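Long-range contacts in peptidase M16 domain protein (Alicyclobacillus acidocaldarius subsp. acidocaldarius DSM 446, PDB 4XEA), which is a putative metallopeptidase of the M16 family that probably cleaves peptide bonds with the help of a bound metal ion: residues G40-A45 / R228-E233; E54-I59 / R174-E179; L22-A27 / G200-D205; H158-R163 / N311-T316. One frame throughout, in Å; residues are numbered along the deposited sequence.

How the contacts relate
Contacts 2 and 4 each touch contact 1 and lie on its side of the chain's centre, whereas contact 3 lies on the opposite side from contacts 1 and 4. Contacts 1 and 4, centres about 9 Å apart, are joined by Glu233, whose carboxylate receives the backbone amides of His158 and His160. Contact 2, its centre about 14 Å from that of contact 1, is linked to it by the Arg44–Asp57 salt bridge. Along the chain, contact 2 falls wholly between the two segments of contact 1, while contacts 1, 3 and 4 interleave. Contact 3 joins two strands of the six-stranded sheet, while contact 4 brings a first-half loop against the residues leading into a strand of the five-stranded sheet; contact 2 adjoins the helix carrying metal ligands.

Contact 1 (G40-A45 / R228-E233); sequences GSVDRA and RLYPEE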
loop_
_atom_site.group_PDB
_atom_site.type_symbol
_atom_site.label_atom_id
_atom_site.label_comp_id
_atom_site.label_asym_id
_atom_site.label_seq_id
_atom_site.Cartn_x
_atom_site.Cartn_y
_atom_site.Cartn_z
ATOM N N GLY A 40 -10.950 22.556 2.760
ATOM C CA GLY A 40 -9.674 21.980 3.187
ATOM C C GLY A 40 -8.727 23.015 3.708
ATOM O O GLY A 40 -9.141 24.134 4.000
ATOM N N SER A 41 -7.443 22.652 3.763
ATOM C CA SER A 41 -6.425 23.493 4.402
ATOM C C SER A 41 -6.243 24.837 3.724
ATOM O O SER A 41 -5.846 25.809 4.401
ATOM C CB SER A 41 -5.058 22.778 4.510
ATOM O OG SER A 41 -4.481 22.492 3.231
ATOM N N VAL A 42 -6.519 24.917 2.420
ATOM C CA VAL A 42 -6.255 26.150 1.702
ATOM C C VAL A 42 -7.381 27.179 1.766
ATOM O O VAL A 42 -7.194 28.298 1.320
ATOM C CB VAL A 42 -5.773 25.952 0.252
ATOM C CG1 VAL A 42 -4.462 25.087 0.234
ATOM C CG2 VAL A 42 -6.884 25.423 -0.662
ATOM N N ASP A 43 -8.520 26.802 2.355
ATOM C CA ASP A 43 -9.667 27.708 2.480
ATOM C C ASP A 43 -9.479 28.616 3.691
ATOM O O ASP A 43 -10.242 28.573 4.655
ATOM C CB ASP A 43 -10.963 26.899 2.577
ATOM C CG ASP A 43 -11.321 26.253 1.281
ATOM O OD1 ASP A 43 -11.560 27.034 0.322
ATOM O OD2 ASP A 43 -11.348 24.979 1.212
ATOM N N ARG A 44 -8.417 29.424 3.642
ATOM C CA ARG A 44 -8.076 30.337 4.724
ATOM C C ARG A 44 -9.067 31.511 4.815
ATOM O O ARG A 44 -9.378 31.977 5.900
ATOM C CB ARG A 44 -6.665 30.890 4.479
ATOM C CG ARG A 44 -6.176 31.889 5.491
ATOM C CD ARG A 44 -4.869 32.556 5.033
ATOM N NE ARG A 44 -3.740 31.642 5.118
ATOM C CZ ARG A 44 -2.573 31.816 4.493
ATOM N NH1 ARG A 44 -2.388 32.844 3.652
ATOM N NH2 ARG A 44 -1.599 30.923 4.675
ATOM N N ALA A 45 -9.502 32.026 3.673
ATOM C CA ALA A 45 -10.364 33.202 3.669
ATOM C C ALA A 45 -11.599 32.947 2.817
ATOM O O ALA A 45 -11.557 32.209 1.803
ATOM C CB ALA A 45 -9.592 34.440 3.138
ATOM N N ARG A 228 -15.166 32.065 -2.182
ATOM C CA ARG A 228 -13.811 31.588 -1.841
ATOM C C ARG A 228 -12.831 32.726 -2.132
ATOM O O ARG A 228 -12.848 33.285 -3.230
ATOM C CB ARG A 228 -13.428 30.366 -2.669
ATOM C CG ARG A 228 -14.479 29.272 -2.754
ATOM C CD ARG A 228 -14.241 28.151 -1.841
ATOM N NE ARG A 228 -15.418 27.281 -1.708
ATOM C CZ ARG A 228 -15.428 26.219 -0.919
ATOM N NH1 ARG A 228 -14.312 25.894 -0.266
ATOM N NH2 ARG A 228 -16.524 25.468 -0.799
ATOM N N LEU A 229 -12.016 33.112 -1.147
ATOM C CA LEU A 229 -11.094 34.231 -1.317
ATOM C C LEU A 229 -9.620 33.773 -1.271
ATOM O O LEU A 229 -9.166 33.229 -0.244
ATOM C CB LEU A 229 -11.354 35.281 -0.246
ATOM C CG LEU A 229 -12.763 35.887 -0.257
ATOM C CD1 LEU A 229 -12.979 36.744 0.980
ATOM C CD2 LEU A 229 -13.001 36.715 -1.568
ATOM N N TYR A 230 -8.917 34.000 -2.382
ATOM C CA TYR A 230 -7.557 33.494 -2.645
ATOM C C TYR A 230 -6.735 34.645 -3.237
ATOM O O TYR A 230 -7.303 35.516 -3.908
ATOM C CB TYR A 230 -7.591 32.322 -3.621
ATOM C CG TYR A 230 -8.065 31.051 -2.963
ATOM C CD1 TYR A 230 -7.165 30.183 -2.347
ATOM C CD2 TYR A 230 -9.405 30.731 -2.916
ATOM C CE1 TYR A 230 -7.605 29.017 -1.721
ATOM C CE2 TYR A 230 -9.856 29.568 -2.288
ATOM C CZ TYR A 230 -8.957 28.734 -1.679
ATOM O OH TYR A 230 -9.413 27.576 -1.064
ATOM N N PRO A 231 -5.414 34.688 -2.933
ATOM C CA PRO A 231 -4.550 35.781 -3.415
ATOM C C PRO A 231 -4.167 35.655 -4.889
ATOM O O PRO A 231 -4.266 34.591 -5.493
ATOM C CB PRO A 231 -3.306 35.670 -2.517
ATOM C CG PRO A 231 -3.194 34.144 -2.271
ATOM C CD PRO A 231 -4.656 33.660 -2.174
ATOM N N GLU A 232 -3.697 36.757 -5.462
ATOM C CA GLU A 232 -3.113 36.736 -6.811
ATOM C C GLU A 232 -1.668 36.220 -6.828
ATOM O O GLU A 232 -0.713 36.968 -6.882
ATOM C CB GLU A 232 -3.177 38.162 -7.418
ATOM C CG GLU A 232 -4.631 38.608 -7.584
ATOM C CD GLU A 232 -4.815 40.018 -8.165
ATOM O OE1 GLU A 232 -3.824 40.781 -8.270
ATOM O OE2 GLU A 232 -5.985 40.374 -8.479
ATOM N N GLU A 233 -1.514 34.938 -6.880
ATOM C CA GLU A 233 -0.222 34.335 -6.794
ATOM C C GLU A 233 0.578 34.586 -8.115
ATOM O O GLU A 233 0.073 34.289 -9.192
ATOM C CB GLU A 233 -0.439 32.852 -6.557
ATOM C CG GLU A 233 0.802 32.043 -6.543
ATOM C CD GLU A 233 1.696 32.335 -5.317
ATOM O OE1 GLU A 233 1.176 32.707 -4.243
ATOM O OE2 GLU A 233 2.907 32.173 -5.485
HETATM O O HOH W 1 -8.150 31.164 1.121
#
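Asp43 and Tyr230 both carry CG anti to the carbonyl carbon, at chi1 -71° and -76°, and these torsions swing carboxylate and phenol toward each other from their two backbones. Tyr230 OH donates to Asp43 OD1 at 2.6 Å, arriving from above the carboxylate plane although the oxygen lies near the plane of the phenol ring, at its edge. The same OD1 receives Arg228 NH1 at 3.0 Å in a salt bridge whose hydrogen bond is weak, bent to 149° at the hydrogen; Arg228 NH2 is held by the carbonyl of Arg38. Within its own loop, Asp43 OD2 takes the Gly40 amide N at 2.9 Å through the anti lone pair, bracing the type I turn from Gly40 to Asp43. With a leucine here, the Tyr230 hydroxyl and the Arg228 guanidinium would probably lose their shared acceptor, and the turn its side-chain brace.

Beside the phenol, Val42 CG2 packs at 3.8 Å from Tyr230 CE1. Water 1 lies over one ring face toward the rim and ties the backbones: it donates to Leu229 O at 2.7 Å and to Val42 O at 3.0 Å, and accepts from Ala45 N. Leu229 N bonds to Ala45 O at 3.1 Å, where the loop leads into strand 45-48, the middle strand of a small three-stranded antiparallel sheet that strand 227-229 borders. Three donors converging on one buried carboxylate, one of them cationic, would be expected to stabilise Asp43 in its ionised form.

Contact 2 (E54-I59 / R174-E179); sequences EMPDGI and RAITKE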
loop_
_atom_site.group_PDB
_atom_site.type_symbol
_atom_site.label_atom_id
_atom_site.label_comp_id
_atom_site.label_asym_id
_atom_site.label_seq_id
_atom_site.Cartn_x
_atom_site.Cartn_y
_atom_site.Cartn_z
ATOM N N GLU A 54 -10.962 35.926 7.583
ATOM C CA GLU A 54 -9.635 35.403 7.394
ATOM C C GLU A 54 -9.230 34.615 8.645
ATOM O O GLU A 54 -9.130 35.161 9.737
ATOM C CB GLU A 54 -8.650 36.528 7.145
ATOM C CG GLU A 54 -7.271 35.992 6.802
ATOM C CD GLU A 54 -6.631 36.720 5.633
ATOM O OE1 GLU A 54 -5.403 36.946 5.696
ATOM O OE2 GLU A 54 -7.358 37.065 4.662
HETATM N N MSE A 55 -9.033 33.316 8.461
HETATM C CA MSE A 55 -8.845 32.421 9.573
HETATM C C MSE A 55 -7.385 32.155 9.782
HETATM O O MSE A 55 -6.595 32.264 8.847
HETATM C CB MSE A 55 -9.504 31.082 9.286
HETATM C CG MSE A 55 -10.992 31.116 9.138
HETATM SE SE MSE A 55 -11.931 31.494 10.796
HETATM C CE MSE A 55 -12.172 33.389 10.654
ATOM N N PRO A 56 -7.026 31.718 11.003
ATOM C CA PRO A 56 -5.725 31.116 11.191
ATOM C C PRO A 56 -5.656 29.814 10.445
ATOM O O PRO A 56 -6.675 29.117 10.314
ATOM C CB PRO A 56 -5.673 30.825 12.707
ATOM C CG PRO A 56 -6.773 31.618 13.299
ATOM C CD PRO A 56 -7.820 31.715 12.246
ATOM N N ASP A 57 -4.466 29.470 9.961
ATOM C CA ASP A 57 -4.284 28.205 9.297
ATOM C C ASP A 57 -4.505 27.040 10.250
ATOM O O ASP A 57 -4.181 27.126 11.434
ATOM C CB ASP A 57 -2.902 28.153 8.648
ATOM C CG ASP A 57 -2.832 29.012 7.382
ATOM O OD1 ASP A 57 -3.826 29.042 6.617
ATOM O OD2 ASP A 57 -1.802 29.667 7.165
ATOM N N GLY A 58 -5.082 25.954 9.733
ATOM C CA GLY A 58 -5.217 24.740 10.524
ATOM C C GLY A 58 -6.633 24.302 10.792
ATOM O O GLY A 58 -6.822 23.253 11.386
ATOM N N ILE A 59 -7.644 25.056 10.351
ATOM C CA ILE A 59 -8.994 24.804 10.839
ATOM C C ILE A 59 -9.630 23.571 10.268
ATOM O O ILE A 59 -10.217 22.818 11.047
ATOM C CB ILE A 59 -9.951 26.038 10.754
ATOM C CG1 ILE A 59 -9.446 27.097 11.746
ATOM C CG2 ILE A 59 -11.394 25.634 11.164
ATOM C CD1 ILE A 59 -10.300 28.371 11.818
ATOM N N ARG A 174 -2.494 27.725 17.798
ATOM C CA ARG A 174 -2.681 28.359 19.094
ATOM C C ARG A 174 -3.670 29.533 19.064
ATOM O O ARG A 174 -4.345 29.785 20.068
ATOM C CB ARG A 174 -1.310 28.782 19.657
ATOM C CG ARG A 174 -1.270 30.093 20.448
ATOM C CD ARG A 174 -1.200 29.890 21.959
ATOM N NE ARG A 174 -2.499 30.019 22.640
ATOM C CZ ARG A 174 -3.058 29.098 23.436
ATOM N NH1 ARG A 174 -4.235 29.356 24.000
ATOM N NH2 ARG A 174 -2.470 27.923 23.673
ATOM N N ALA A 175 -3.782 30.243 17.939
ATOM C CA ALA A 175 -4.717 31.376 17.879
ATOM C C ALA A 175 -6.153 30.942 17.541
ATOM O O ALA A 175 -7.080 31.738 17.674
ATOM C CB ALA A 175 -4.236 32.439 16.893
ATOM N N ILE A 176 -6.344 29.701 17.092
ATOM C CA ILE A 176 -7.691 29.220 16.734
ATOM C C ILE A 176 -8.615 29.312 17.963
ATOM O O ILE A 176 -8.205 28.971 19.065
ATOM C CB ILE A 176 -7.648 27.759 16.166
ATOM C CG1 ILE A 176 -6.969 27.730 14.794
ATOM C CG2 ILE A 176 -9.045 27.172 16.024
ATOM C CD1 ILE A 176 -6.794 26.337 14.198
ATOM N N THR A 177 -9.837 29.812 17.776
ATOM C CA THR A 177 -10.815 29.910 18.860
ATOM C C THR A 177 -12.010 29.006 18.565
ATOM O O THR A 177 -12.308 28.691 17.409
ATOM C CB THR A 177 -11.337 31.346 19.016
ATOM O OG1 THR A 177 -12.175 31.652 17.898
ATOM C CG2 THR A 177 -10.184 32.361 19.081
ATOM N N LYS A 178 -12.724 28.616 19.608
ATOM C CA LYS A 178 -13.923 27.793 19.464
ATOM C C LYS A 178 -14.926 28.450 18.503
ATOM O O LYS A 178 -15.571 27.770 17.712
ATOM C CB LYS A 178 -14.574 27.545 20.834
ATOM C CG LYS A 178 -15.814 26.661 20.772
ATOM C CD LYS A 178 -16.405 26.379 22.160
ATOM C CE LYS A 178 -17.197 27.560 22.693
ATOM N NZ LYS A 178 -17.173 27.538 24.157
ATOM N N GLU A 179 -15.025 29.768 18.577
ATOM C CA GLU A 179 -15.934 30.569 17.750
ATOM C C GLU A 179 -15.625 30.409 16.261
ATOM O O GLU A 179 -16.509 30.195 15.413
ATOM C CB GLU A 179 -15.758 32.053 18.145
ATOM C CG GLU A 179 -16.362 32.461 19.485
ATOM C CD GLU A 179 -15.675 31.869 20.755
ATOM O OE1 GLU A 179 -14.427 31.725 20.804
ATOM O OE2 GLU A 179 -16.409 31.561 21.728
#
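Ile176 reaches across to Pro56 and Ile59 by its longer branch. From CB, chi1 of -69° sets CG1 beside the backbone N and anti to the carbonyl carbon, and it is this methylene that enters the interface: it lies 4.0 Å from Pro56 CB and 4.0 Å from Ile59 CG1. At chi2 of 176° the chain runs on straight, carrying the terminal CD1 past the proline. There the methyl meets Ile59 CG1 at 3.7 Å, the two isoleucines sliding by one another in opposite directions, and also rests on backbone, 3.9 Å from Asp57 O and 4.0 Å from Gly58 C.

The proline ring also brushes Ala175, CG to CB 4.5 Å; between side chains the contact is apolar packing. An alanine in place of Ile176 would probably open a gap beneath Pro56 and Ile59 and leave the backbone at Asp57 and Gly58 without the methyl that rests on it. Around this hydrophobic patch, polar groups fix the two backbones: Ser172 OG bonds to Asp57 O, Lys130 NZ reaches the carbonyls of Arg174 and Ile176, and Asp57 pairs with Arg44.

Gly58, whose phi of 117° would jam a CB against the preceding carbonyl, is the N-cap of helix 59-66. That helix carries the metal ligands His61 and His65, spaced as in the inverted HxxEH zinc motif of M16 peptidases, with Glu136 completing the protein ligands of the nickel ion. Ile176, at the link between helices 170-175 and 178-188, thus packs against the approach to the family's metal-binding helix.

Contact 3 (L22-A27 / G200-D205); sequences LMPRPA and GGFDAD
Pro24 and Gly200 form a parallel bridge, CA to CA 5.2 Å, at the ends of strands 19-24 and 194-200, neighbours in the six-stranded mixed sheet of this M16 peptidase. Two backbone bonds set the register. Gly200 N donates to Met23 O at 3.2 Å, and Gly200 O takes Arg25 N at 2.7 Å, each with an angle of 165° at the hydrogen. Gly200 O is gripped a second time, from the opposite face of its carbonyl plane, by Phe202 N at 3.0 Å; this closes an inverse gamma turn centred on Gly201, where the chain leaves the sheet. The backbone angles of Gly200 would themselves jam a CB against the preceding carbonyl.

Leaving the turn, Phe202 has CG in the crowded position between backbone N and carbonyl carbon (chi1 65°), which brings its ring back over the neighbouring strand. Leu22 CB lies at the ring edge, 3.8 Å from Phe202 CZ, and Met23 N is at the edge as well. Pro24 CB, in contrast, sits over one face of the same ring, displaced toward its rim.

Asp203 then acts as N-cap of helix 204-216, its OD1 accepting from Glu206 N. Near the dimer partner, Arg25 packs on Leu28 of the second subunit while its guanidinium binds Asn367 and the carbonyl of Asp365 in its own chain. Where the helix starts, Leu22 CD1 comes to 3.6 Å from Ala204 O, and the proline ring presses on the helix's opening methyl, Pro24 CG lying 3.6 Å from Ala204 CB.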
loop_
_atom_site.group_PDB
_atom_site.type_symbol
_atom_site.label_atom_id
_atom_site.label_comp_id
_atom_site.label_asym_id
_atom_site.label_seq_id
_atom_site.Cartn_x
_atom_site.Cartn_y
_atom_site.Cartn_z
ATOM N N LEU A 22 -24.401 5.969 -5.239
ATOM C CA LEU A 22 -24.281 4.599 -4.775
ATOM C C LEU A 22 -23.867 3.713 -5.949
ATOM O O LEU A 22 -24.392 3.841 -7.057
ATOM C CB LEU A 22 -25.599 4.084 -4.184
ATOM C CG LEU A 22 -26.277 4.873 -3.056
ATOM C CD1 LEU A 22 -27.660 4.241 -2.685
ATOM C CD2 LEU A 22 -25.385 5.015 -1.828
HETATM N N MSE A 23 -22.894 2.843 -5.706
HETATM C CA MSE A 23 -22.419 1.878 -6.698
HETATM C C MSE A 23 -22.482 0.447 -6.135
HETATM O O MSE A 23 -21.461 -0.119 -5.733
HETATM C CB MSE A 23 -20.976 2.231 -7.111
HETATM C CG MSE A 23 -20.881 3.477 -7.977
HETATM SE SE MSE A 23 -19.018 4.001 -8.219
HETATM C CE MSE A 23 -18.825 5.027 -6.565
ATOM N N PRO A 24 -23.685 -0.159 -6.110
ATOM C CA PRO A 24 -23.801 -1.509 -5.567
ATOM C C PRO A 24 -23.083 -2.561 -6.429
ATOM O O PRO A 24 -23.204 -2.545 -7.641
ATOM C CB PRO A 24 -25.323 -1.746 -5.537
ATOM C CG PRO A 24 -25.895 -0.783 -6.535
ATOM C CD PRO A 24 -24.987 0.405 -6.513
ATOM N N ARG A 25 -22.305 -3.443 -5.792
ATOM C CA ARG A 25 -21.543 -4.504 -6.471
ATOM C C ARG A 25 -21.771 -5.742 -5.625
ATOM O O ARG A 25 -21.039 -5.979 -4.670
ATOM C CB ARG A 25 -20.051 -4.130 -6.556
ATOM C CG ARG A 25 -19.798 -2.724 -7.134
ATOM C CD ARG A 25 -18.337 -2.282 -6.996
ATOM N NE ARG A 25 -17.461 -3.091 -7.843
ATOM C CZ ARG A 25 -16.156 -3.291 -7.657
ATOM N NH1 ARG A 25 -15.500 -2.716 -6.653
ATOM N NH2 ARG A 25 -15.499 -4.083 -8.498
ATOM N N PRO A 26 -22.816 -6.526 -5.958
ATOM C CA PRO A 26 -23.330 -7.567 -5.047
ATOM C C PRO A 26 -22.384 -8.731 -4.788
ATOM O O PRO A 26 -22.530 -9.428 -3.775
ATOM C CB PRO A 26 -24.624 -8.046 -5.728
ATOM C CG PRO A 26 -24.585 -7.528 -7.134
ATOM C CD PRO A 26 -23.713 -6.291 -7.108
ATOM N N ALA A 27 -21.421 -8.931 -5.686
ATOM C CA ALA A 27 -20.464 -10.026 -5.554
ATOM C C ALA A 27 -19.388 -9.775 -4.475
ATOM O O ALA A 27 -18.636 -10.688 -4.135
ATOM C CB ALA A 27 -19.794 -10.307 -6.916
ATOM N N GLY A 200 -19.753 -1.038 -3.226
ATOM C CA GLY A 200 -19.501 -2.390 -2.745
ATOM C C GLY A 200 -20.747 -3.229 -2.536
ATOM O O GLY A 200 -21.793 -3.000 -3.177
ATOM N N GLY A 201 -20.628 -4.206 -1.635
ATOM C CA GLY A 201 -21.673 -5.234 -1.419
ATOM C C GLY A 201 -22.823 -4.814 -0.520
ATOM O O GLY A 201 -22.963 -5.317 0.572
ATOM N N PHE A 202 -23.649 -3.888 -0.981
ATOM C CA PHE A 202 -24.817 -3.418 -0.207
ATOM C C PHE A 202 -26.039 -3.318 -1.106
ATOM O O PHE A 202 -25.909 -3.256 -2.328
ATOM C CB PHE A 202 -24.542 -2.044 0.395
ATOM C CG PHE A 202 -24.362 -0.942 -0.655
ATOM C CD1 PHE A 202 -23.151 -0.779 -1.330
ATOM C CD2 PHE A 202 -25.420 -0.104 -0.982
ATOM C CE1 PHE A 202 -23.005 0.198 -2.303
ATOM C CE2 PHE A 202 -25.272 0.897 -1.951
ATOM C CZ PHE A 202 -24.059 1.048 -2.610
ATOM N N ASP A 203 -27.221 -3.257 -0.495
ATOM C CA ASP A 203 -28.469 -3.145 -1.256
ATOM C C ASP A 203 -28.731 -1.691 -1.465
ATOM O O ASP A 203 -28.887 -0.955 -0.501
ATOM C CB ASP A 203 -29.629 -3.809 -0.499
ATOM C CG ASP A 203 -30.937 -3.709 -1.247
ATOM O OD1 ASP A 203 -31.424 -2.596 -1.528
ATOM O OD2 ASP A 203 -31.479 -4.758 -1.568
ATOM N N ALA A 204 -28.765 -1.265 -2.719
ATOM C CA ALA A 204 -28.881 0.163 -3.022
ATOM C C ALA A 204 -30.245 0.761 -2.622
ATOM O O ALA A 204 -30.327 1.907 -2.173
ATOM C CB ALA A 204 -28.580 0.426 -4.507
ATOM N N ASP A 205 -31.310 -0.019 -2.759
ATOM C CA ASP A 205 -32.649 0.470 -2.391
ATOM C C ASP A 205 -32.708 0.657 -0.873
ATOM O O ASP A 205 -33.259 1.633 -0.379
ATOM C CB ASP A 205 -33.756 -0.511 -2.822
ATOM C CG ASP A 205 -33.794 -0.761 -4.335
ATOM O OD1 ASP A 205 -33.606 0.178 -5.134
ATOM O OD2 ASP A 205 -34.057 -1.920 -4.719
#

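Contact 4 (H158-R163 / N311-T316); sequences HEHPVR and NTFGYT
His160 and Thr312 provide the polar link. NE2 of the imidazole and OG1 of the threonine are 2.8 Å apart in a hydrogen bond that either could donate, and the hydroxyl lies at the ring edge, near its plane. The other nitrogen, ND1, accepts Val162 N at 3.0 Å, nearly straight (168° at the hydrogen) and within the ring plane. Gripped at both nitrogens, the imidazole has its rotation fixed; with CG anti to the backbone N (chi1 -164°), it projects across to the second segment.

The His160–Thr312 bond connects a loop whose residues 161-163 form a 3-10 turn, between helices 144-156 and 170-175, to the residues leading into strand 314-321 in the five-stranded mixed sheet. The M16 fold pairs two alpha/beta halves, and here a loop from the first half meets the approach to a sheet strand of the second.

CH-pi contacts supply the apolar part. Phe313 CB stands over one face of the His160 ring, 4.2 Å from its centroid, while the two rings themselves meet obliquely, with planes at 64°. On Phe313, Val162 CG2 covers one face, 4.0 Å from the centroid, and Phe92 meets the same ring edge-to-face.

Looser packing continues along the strand: Val162 CG2 also approaches Tyr315 CE2 at 4.5 Å, and the hydroxyl of Tyr315 bonds to that of Tyr149 on helix 144-156.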
loop_
_atom_site.group_PDB
_atom_site.type_symbol
_atom_site.label_atom_id
_atom_site.label_comp_id
_atom_site.label_asym_id
_atom_site.label_seq_id
_atom_site.Cartn_x
_atom_site.Cartn_y
_atom_site.Cartn_z
ATOM N N HIS A 158 4.508 32.278 -3.274
ATOM C CA HIS A 158 4.705 33.514 -2.556
ATOM C C HIS A 158 3.716 33.707 -1.401
ATOM O O HIS A 158 4.112 34.176 -0.338
ATOM C CB HIS A 158 4.537 34.734 -3.483
ATOM C CG HIS A 158 5.538 34.807 -4.595
ATOM N ND1 HIS A 158 6.427 35.852 -4.728
ATOM C CD2 HIS A 158 5.743 33.998 -5.657
ATOM C CE1 HIS A 158 7.177 35.645 -5.798
ATOM N NE2 HIS A 158 6.794 34.515 -6.363
ATOM N N GLU A 159 2.438 33.471 -1.673
ATOM C CA GLU A 159 1.340 33.874 -0.765
ATOM C C GLU A 159 0.238 32.814 -0.626
ATOM O O GLU A 159 -0.473 32.825 0.361
ATOM C CB GLU A 159 0.583 35.113 -1.303
ATOM C CG GLU A 159 1.315 36.357 -1.498
ATOM C CD GLU A 159 0.811 37.138 -2.751
ATOM O OE1 GLU A 159 -0.370 37.602 -2.782
ATOM O OE2 GLU A 159 1.648 37.306 -3.685
ATOM N N HIS A 160 0.035 31.973 -1.643
ATOM C CA HIS A 160 -1.019 30.974 -1.630
ATOM C C HIS A 160 -0.932 30.095 -0.346
ATOM O O HIS A 160 0.168 29.697 0.043
ATOM C CB HIS A 160 -0.945 30.093 -2.877
ATOM C CG HIS A 160 -2.192 29.298 -3.129
ATOM N ND1 HIS A 160 -2.589 28.255 -2.319
ATOM C CD2 HIS A 160 -3.167 29.443 -4.065
ATOM C CE1 HIS A 160 -3.737 27.770 -2.760
ATOM N NE2 HIS A 160 -4.112 28.472 -3.816
ATOM N N PRO A 161 -2.076 29.826 0.329
ATOM C CA PRO A 161 -2.047 29.002 1.537
ATOM C C PRO A 161 -1.451 27.603 1.419
ATOM O O PRO A 161 -1.054 27.038 2.456
ATOM C CB PRO A 161 -3.536 28.870 1.903
ATOM C CG PRO A 161 -4.152 30.118 1.390
ATOM C CD PRO A 161 -3.428 30.375 0.101
ATOM N N VAL A 162 -1.365 27.062 0.203
ATOM C CA VAL A 162 -0.783 25.747 -0.029
ATOM C C VAL A 162 0.670 25.689 0.508
ATOM O O VAL A 162 1.230 24.616 0.722
ATOM C CB VAL A 162 -0.872 25.333 -1.510
ATOM C CG1 VAL A 162 0.116 26.164 -2.378
ATOM C CG2 VAL A 162 -0.611 23.786 -1.681
ATOM N N ARG A 163 1.269 26.839 0.743
ATOM C CA ARG A 163 2.637 26.887 1.249
ATOM C C ARG A 163 2.771 26.577 2.735
ATOM O O ARG A 163 3.887 26.398 3.226
ATOM C CB ARG A 163 3.282 28.225 0.923
ATOM C CG ARG A 163 2.820 29.406 1.694
ATOM C CD ARG A 163 3.365 30.701 1.079
ATOM N NE ARG A 163 4.852 30.685 0.993
ATOM C CZ ARG A 163 5.707 30.865 2.012
ATOM N NH1 ARG A 163 5.293 31.088 3.263
ATOM N NH2 ARG A 163 7.003 30.779 1.784
ATOM N N ASN A 311 -8.711 23.681 -7.721
ATOM C CA ASN A 311 -9.363 24.856 -8.281
ATOM C C ASN A 311 -8.497 26.122 -8.301
ATOM O O ASN A 311 -8.626 26.938 -9.248
ATOM C CB ASN A 311 -10.708 25.131 -7.592
ATOM C CG ASN A 311 -11.804 24.110 -7.904
ATOM O OD1 ASN A 311 -12.817 24.120 -7.221
ATOM N ND2 ASN A 311 -11.656 23.262 -8.960
ATOM N N THR A 312 -7.615 26.305 -7.304
ATOM C CA THR A 312 -6.851 27.539 -7.177
ATOM C C THR A 312 -5.328 27.381 -7.299
ATOM O O THR A 312 -4.598 28.369 -7.209
ATOM C CB THR A 312 -7.121 28.219 -5.847
ATOM O OG1 THR A 312 -6.533 27.427 -4.782
ATOM C CG2 THR A 312 -8.675 28.384 -5.649
ATOM N N PHE A 313 -4.850 26.164 -7.540
ATOM C CA PHE A 313 -3.395 25.976 -7.741
ATOM C C PHE A 313 -3.134 24.646 -8.388
ATOM O O PHE A 313 -4.010 23.778 -8.425
ATOM C CB PHE A 313 -2.680 26.019 -6.388
ATOM C CG PHE A 313 -2.966 24.833 -5.520
ATOM C CD1 PHE A 313 -2.114 23.717 -5.552
ATOM C CD2 PHE A 313 -4.087 24.776 -4.723
ATOM C CE1 PHE A 313 -2.370 22.608 -4.807
ATOM C CE2 PHE A 313 -4.346 23.653 -3.952
ATOM C CZ PHE A 313 -3.499 22.561 -4.000
ATOM N N GLY A 314 -1.932 24.467 -8.892
ATOM C CA GLY A 314 -1.468 23.155 -9.306
ATOM C C GLY A 314 0.043 23.106 -9.450
ATOM O O GLY A 314 0.696 24.139 -9.688
ATOM N N TYR A 315 0.598 21.897 -9.347
ATOM C CA TYR A 315 2.052 21.713 -9.566
ATOM C C TYR A 315 2.432 20.290 -9.941
ATOM O O TYR A 315 1.687 19.341 -9.649
ATOM C CB TYR A 315 2.837 22.097 -8.317
ATOM C CG TYR A 315 2.424 21.400 -7.051
ATOM C CD1 TYR A 315 2.919 20.123 -6.718
ATOM C CD2 TYR A 315 1.507 21.981 -6.177
ATOM C CE1 TYR A 315 2.492 19.460 -5.571
ATOM C CE2 TYR A 315 1.122 21.332 -5.023
ATOM C CZ TYR A 315 1.600 20.077 -4.735
ATOM O OH TYR A 315 1.196 19.431 -3.603
ATOM N N THR A 316 3.598 20.175 -10.592
ATOM C CA THR A 316 4.271 18.894 -10.843
ATOM C C THR A 316 5.463 18.767 -9.886
ATOM O O THR A 316 6.149 19.790 -9.602
ATOM C CB THR A 316 4.781 18.867 -12.312
ATOM O OG1 THR A 316 3.677 19.060 -13.197
ATOM C CG2 THR A 316 5.525 17.597 -12.631
#